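Long-range contacts in PDZ domain protein (Parabacteroides distasonis, PDB 4L8N), which is of unknown function but combines N- and C-terminal PDZ domains with a DUF4136 domain and binds magnesium: residues Phe127-Lys132 with Val298-Ser303; Leu242-Arg247 with Pro283-Gln288. All blocks are in the same frame, centred on the assembly; numbering follows the deposited sequence. Where two conformers were deposited one is given.

Contact 1: Phe127-Lys132 with Val298-Ser303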
loop_
_atom_site.group_PDB
_atom_site.type_symbol
_atom_site.label_atom_id
_atom_site.label_comp_id
_atom_site.label_asym_id
_atom_site.label_seq_id
_atom_site.Cartn_x
_atom_site.Cartn_y
_atom_site.Cartn_z
ATOM N N PHE A 127 -5.780 16.921 0.036
ATOM C CA PHE A 127 -4.661 16.032 -0.268
ATOM C C PHE A 127 -4.850 14.689 0.461
ATOM O O PHE A 127 -5.584 14.610 1.453
ATOM C CB PHE A 127 -3.320 16.666 0.062
ATOM C CG PHE A 127 -3.085 17.034 1.503
ATOM C CD1 PHE A 127 -3.493 18.271 1.999
ATOM C CD2 PHE A 127 -2.345 16.200 2.337
ATOM C CE1 PHE A 127 -3.230 18.630 3.324
ATOM C CE2 PHE A 127 -2.075 16.566 3.660
ATOM C CZ PHE A 127 -2.521 17.777 4.145
ATOM N N VAL A 128 -4.234 13.630 -0.083
ATOM C CA VAL A 128 -4.339 12.277 0.443
ATOM C C VAL A 128 -2.929 11.794 0.770
ATOM O O VAL A 128 -2.004 12.034 -0.020
ATOM C CB VAL A 128 -5.099 11.313 -0.516
ATOM C CG1 VAL A 128 -5.404 10.003 0.181
ATOM C CG2 VAL A 128 -6.400 11.932 -1.019
ATOM N N CYS A 129 -2.760 11.142 1.954
ATOM C CA CYS A 129 -1.453 10.629 2.397
ATOM C C CYS A 129 -1.404 9.111 2.376
ATOM O O CYS A 129 -2.390 8.434 2.718
ATOM C CB CYS A 129 -1.097 11.166 3.775
ATOM S SG CYS A 129 -0.787 12.944 3.809
ATOM N N PRO A 130 -0.238 8.547 1.996
ATOM C CA PRO A 130 -0.130 7.082 1.924
ATOM C C PRO A 130 0.237 6.540 3.291
ATOM O O PRO A 130 1.355 6.073 3.527
ATOM C CB PRO A 130 0.949 6.866 0.855
ATOM C CG PRO A 130 1.825 8.065 0.976
ATOM C CD PRO A 130 1.037 9.192 1.606
ATOM N N PHE A 131 -0.712 6.673 4.217
ATOM C CA PHE A 131 -0.523 6.201 5.581
ATOM C C PHE A 131 -1.322 4.934 5.807
ATOM O O PHE A 131 -2.529 4.932 5.568
ATOM C CB PHE A 131 -0.961 7.275 6.616
ATOM C CG PHE A 131 -0.262 8.619 6.602
ATOM C CD1 PHE A 131 1.015 8.759 6.057
ATOM C CD2 PHE A 131 -0.864 9.740 7.180
ATOM C CE1 PHE A 131 1.665 10.000 6.056
ATOM C CE2 PHE A 131 -0.210 10.976 7.188
ATOM C CZ PHE A 131 1.049 11.102 6.623
ATOM N N LYS A 132 -0.674 3.876 6.285
ATOM C CA LYS A 132 -1.378 2.670 6.689
ATOM C C LYS A 132 -1.486 2.770 8.223
ATOM O O LYS A 132 -0.457 2.812 8.915
ATOM C CB LYS A 132 -0.676 1.376 6.192
ATOM C CG LYS A 132 -1.243 0.057 6.754
ATOM C CD LYS A 132 -2.544 -0.387 6.059
ATOM C CE LYS A 132 -3.244 -1.482 6.836
ATOM N NZ LYS A 132 -4.105 -0.965 7.946
ATOM N N VAL A 298 -5.296 8.406 3.936
ATOM C CA VAL A 298 -5.927 9.461 4.726
ATOM C C VAL A 298 -6.226 10.740 3.919
ATOM O O VAL A 298 -5.305 11.480 3.533
ATOM C CB VAL A 298 -5.174 9.828 6.045
ATOM C CG1 VAL A 298 -6.099 10.574 7.006
ATOM C CG2 VAL A 298 -4.566 8.604 6.720
ATOM N N PRO A 299 -7.536 11.076 3.828
ATOM C CA PRO A 299 -7.939 12.335 3.193
ATOM C C PRO A 299 -7.908 13.537 4.168
ATOM O O PRO A 299 -8.521 13.484 5.252
ATOM C CB PRO A 299 -9.370 12.030 2.741
ATOM C CG PRO A 299 -9.898 11.104 3.752
ATOM C CD PRO A 299 -8.722 10.320 4.291
ATOM N N PHE A 300 -7.219 14.632 3.769
ATOM C CA PHE A 300 -7.132 15.894 4.515
ATOM C C PHE A 300 -7.672 17.062 3.715
ATOM O O PHE A 300 -7.539 17.090 2.491
ATOM C CB PHE A 300 -5.693 16.233 4.905
ATOM C CG PHE A 300 -4.982 15.237 5.780
ATOM C CD1 PHE A 300 -4.323 14.147 5.224
ATOM C CD2 PHE A 300 -4.926 15.415 7.159
ATOM C CE1 PHE A 300 -3.647 13.236 6.041
ATOM C CE2 PHE A 300 -4.231 14.523 7.965
ATOM C CZ PHE A 300 -3.597 13.436 7.402
ATOM N N LYS A 301 -8.217 18.062 4.426
ATOM C CA LYS A 301 -8.737 19.309 3.897
ATOM C C LYS A 301 -8.145 20.491 4.693
ATOM O O LYS A 301 -8.295 20.552 5.919
ATOM C CB LYS A 301 -10.274 19.325 3.929
ATOM C CG LYS A 301 -10.863 20.341 2.954
ATOM C CD LYS A 301 -12.316 20.647 3.248
ATOM C CE LYS A 301 -12.717 22.011 2.741
ATOM N NZ LYS A 301 -14.192 22.197 2.768
ATOM N N VAL A 302 -7.438 21.403 3.978
ATOM C CA VAL A 302 -6.843 22.638 4.513
ATOM C C VAL A 302 -7.678 23.834 4.035
ATOM O O VAL A 302 -7.790 24.065 2.835
ATOM C CB VAL A 302 -5.348 22.847 4.160
ATOM C CG1 VAL A 302 -4.773 24.018 4.948
ATOM C CG2 VAL A 302 -4.533 21.597 4.411
ATOM N N SER A 303 -8.268 24.562 4.972
ATOM C CA SER A 303 -9.086 25.749 4.724
ATOM C C SER A 303 -8.422 26.934 5.370
ATOM O O SER A 303 -8.360 27.002 6.605
ATOM C CB SER A 303 -10.499 25.573 5.274
ATOM O OG SER A 303 -11.152 24.460 4.685
#
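F127 pairs with F300, V128 with P299 and C129 with V298 in an antiparallel beta ladder, where strands 123-135 and 298-309 run side by side within a large mixed sheet. The outer two are hydrogen-bonded pairs with four backbone bonds between them; F300 N reaches F127 O at 2.8 Å. The missing N-H of P299 costs this ladder nothing, because it falls in the non-hydrogen-bonded pair, beside a CA-H...O contact of 3.3 Å from V128 CA to V298 O. With chi1 at 61°, F127 holds CG between its own backbone N and carbonyl carbon, which carries the ring across to F300. CB of F300 lies over one face of that ring, 3.6 Å from CZ of F127, whereas the two rings, tilted by only 13°, are slid apart and barely overlap. At the F127 edge sits CG2 of V302. C129 SG approaches the F300 ring obliquely, 3.6 Å from CE1. Beyond the inverse gamma turn centred on P130, F131 spreads one ring face under CB of C129, and its own CB meets V298 CG2 at 3.8 Å. Further out, L284 of helix 274-285 covers F131 and F300, while Y214 of the second subunit packs on F127. K132 NZ hydrogen-bonds OG1 of T134.

Contact 2: Leu242-Arg247 with Pro283-Gln288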
loop_
_atom_site.group_PDB
_atom_site.type_symbol
_atom_site.label_atom_id
_atom_site.label_comp_id
_atom_site.label_asym_id
_atom_site.label_seq_id
_atom_site.Cartn_x
_atom_site.Cartn_y
_atom_site.Cartn_z
ATOM N N LEU A 242 10.783 5.197 0.413
ATOM C CA LEU A 242 10.792 5.763 1.753
ATOM C C LEU A 242 9.741 5.084 2.622
ATOM O O LEU A 242 8.554 4.993 2.254
ATOM C CB LEU A 242 10.575 7.299 1.746
ATOM C CG LEU A 242 10.899 8.054 3.060
ATOM C CD1 LEU A 242 11.492 9.439 2.772
ATOM C CD2 LEU A 242 9.654 8.200 3.963
ATOM N N GLN A 243 10.190 4.671 3.807
ATOM C CA GLN A 243 9.318 4.119 4.819
ATOM C C GLN A 243 9.508 4.902 6.116
ATOM O O GLN A 243 10.635 5.235 6.493
ATOM C CB GLN A 243 9.567 2.615 5.037
ATOM C CG GLN A 243 8.562 1.997 6.016
ATOM C CD GLN A 243 8.904 0.597 6.437
ATOM O OE1 GLN A 243 8.281 -0.367 5.990
ATOM N NE2 GLN A 243 9.864 0.458 7.344
ATOM N N PHE A 244 8.401 5.210 6.781
ATOM C CA PHE A 244 8.423 5.897 8.066
ATOM C C PHE A 244 7.203 5.443 8.864
ATOM O O PHE A 244 6.073 5.505 8.379
ATOM C CB PHE A 244 8.504 7.439 7.922
ATOM C CG PHE A 244 8.464 8.161 9.246
ATOM C CD1 PHE A 244 9.504 8.034 10.161
ATOM C CD2 PHE A 244 7.376 8.946 9.594
ATOM C CE1 PHE A 244 9.437 8.655 11.412
ATOM C CE2 PHE A 244 7.320 9.584 10.841
ATOM C CZ PHE A 244 8.345 9.417 11.747
ATOM N N GLY A 245 7.456 4.932 10.056
ATOM C CA GLY A 245 6.403 4.433 10.926
ATOM C C GLY A 245 6.521 4.811 12.386
ATOM O O GLY A 245 7.622 5.047 12.896
ATOM N N ILE A 246 5.352 4.892 13.052
ATOM C CA ILE A 246 5.208 5.137 14.489
ATOM C C ILE A 246 4.463 3.910 15.057
ATOM O O ILE A 246 3.429 3.502 14.510
ATOM C CB ILE A 246 4.509 6.498 14.836
ATOM C CG1 ILE A 246 5.203 7.706 14.163
ATOM C CG2 ILE A 246 4.389 6.714 16.353
ATOM C CD1 ILE A 246 4.360 9.040 14.158
ATOM N N ARG A 247 5.022 3.326 16.135
ATOM C CA ARG A 247 4.458 2.171 16.828
ATOM C C ARG A 247 4.165 2.570 18.264
ATOM O O ARG A 247 5.071 3.048 18.953
ATOM C CB ARG A 247 5.430 0.975 16.763
ATOM C CG ARG A 247 4.755 -0.396 16.794
ATOM C CD ARG A 247 5.755 -1.537 16.618
ATOM N NE ARG A 247 5.630 -2.208 15.319
ATOM C CZ ARG A 247 6.567 -2.203 14.374
ATOM N NH1 ARG A 247 7.724 -1.586 14.579
ATOM N NH2 ARG A 247 6.356 -2.825 13.219
ATOM N N PRO A 283 2.983 15.208 12.461
ATOM C CA PRO A 283 1.712 15.867 12.854
ATOM C C PRO A 283 0.485 15.396 12.047
ATOM O O PRO A 283 -0.611 15.343 12.595
ATOM C CB PRO A 283 1.987 17.363 12.620
ATOM C CG PRO A 283 3.462 17.494 12.508
ATOM C CD PRO A 283 3.955 16.206 11.952
ATOM N N LEU A 284 0.656 15.054 10.766
ATOM C CA LEU A 284 -0.457 14.551 9.943
ATOM C C LEU A 284 -0.829 13.108 10.356
ATOM O O LEU A 284 -2.011 12.803 10.524
ATOM C CB LEU A 284 -0.127 14.607 8.438
ATOM C CG LEU A 284 0.154 15.965 7.817
ATOM C CD1 LEU A 284 0.760 15.787 6.440
ATOM C CD2 LEU A 284 -1.114 16.852 7.760
HETATM N N MSE A 285 0.188 12.239 10.548
HETATM C CA MSE A 285 0.050 10.844 10.997
HETATM C C MSE A 285 -0.615 10.721 12.366
HETATM O O MSE A 285 -1.460 9.847 12.552
HETATM C CB MSE A 285 1.431 10.183 11.061
HETATM C CG MSE A 285 1.994 9.858 9.701
HETATM SE SE MSE A 285 3.848 9.342 9.745
HETATM C CE MSE A 285 3.619 7.719 10.628
ATOM N N CYS A 286 -0.240 11.586 13.324
ATOM C CA CYS A 286 -0.779 11.533 14.687
ATOM C C CYS A 286 -2.168 12.146 14.827
ATOM O O CYS A 286 -2.772 11.997 15.899
ATOM C CB CYS A 286 0.195 12.149 15.676
ATOM S SG CYS A 286 1.722 11.201 15.851
HETATM N N MSE A 287 -2.720 12.762 13.760
HETATM C CA MSE A 287 -4.095 13.290 13.826
HETATM C C MSE A 287 -5.092 12.131 13.993
HETATM O O MSE A 287 -6.230 12.350 14.423
HETATM C CB MSE A 287 -4.429 14.133 12.594
HETATM C CG MSE A 287 -4.079 15.594 12.791
HETATM SE SE MSE A 287 -4.404 16.724 11.240
HETATM C CE MSE A 287 -6.220 16.686 11.306
ATOM N N GLN A 288 -4.648 10.884 13.678
ATOM C CA GLN A 288 -5.497 9.719 13.851
ATOM C C GLN A 288 -5.241 9.020 15.181
ATOM O O GLN A 288 -5.812 7.963 15.406
ATOM C CB GLN A 288 -5.417 8.756 12.670
ATOM C CG GLN A 288 -6.159 9.319 11.467
ATOM C CD GLN A 288 -6.662 8.250 10.574
ATOM O OE1 GLN A 288 -7.870 8.012 10.475
ATOM N NE2 GLN A 288 -5.733 7.565 9.931
#
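I246 and M285 mark the nearest approach of the two backbones, with CA atoms 8.4 Å apart and no hydrogen bond between strand segment 242-247 and segment 283-288, so the contact is made mainly by side chains. M285, a selenomethionine, reaches from the C-terminal part of helix 274-285 to the strand and touches F244 with SE and I246 with CE. Its SE sits at the edge of the F244 ring, near the ring plane and 3.6 Å from both CD2 and CE2 of F244, a Met-aromatic contact made with selenium. The approach is 73° off the ring normal, well away from the face. A bend at chi3 (68°) then turns the terminal methyl of M285 toward the isoleucine, where CE lies 3.8 Å from CD1 of I246. That same CD1 also meets SG of C286, again at 3.8 Å, and so touches two residues of segment 283-288. Between the two larger residues, the CA of G245 comes within 4.3 Å of CE of M285. Replacing F244 by an alanine would probably leave the selenium without its aromatic edge and open a gap beside A278 and V282, on which the phenyl ring also packs. Strand 240-250 is itself bonded through its backbone to strands 186-196 and 258-268. L242 extends the strand-helix packing to L274 and Y277. On the side of segment 283-288, L284 packs on F127 and Q288 on T133, both of strand 123-135, and P283 and L284 meet F218 of the second subunit.

Contact 2 is nested along the chain within the loop that contact 1 closes, and the two centres lie 12 Å apart. The same mixed sheet serves both: contact 1 pairs two of its strands, while contact 2 lays helix 274-285 against another. They meet directly where F131 CZ approaches M285 CG at 3.5 Å, and where F300 CZ lies 3.6 Å from the backbone O of L284. V298 CG2 likewise packs on NE2 of Q288. One helix end is thus shared by sheet regions distant in sequence, with the second subunit touching both contacts. Neither contact is near the magnesium ligands E239 and D270.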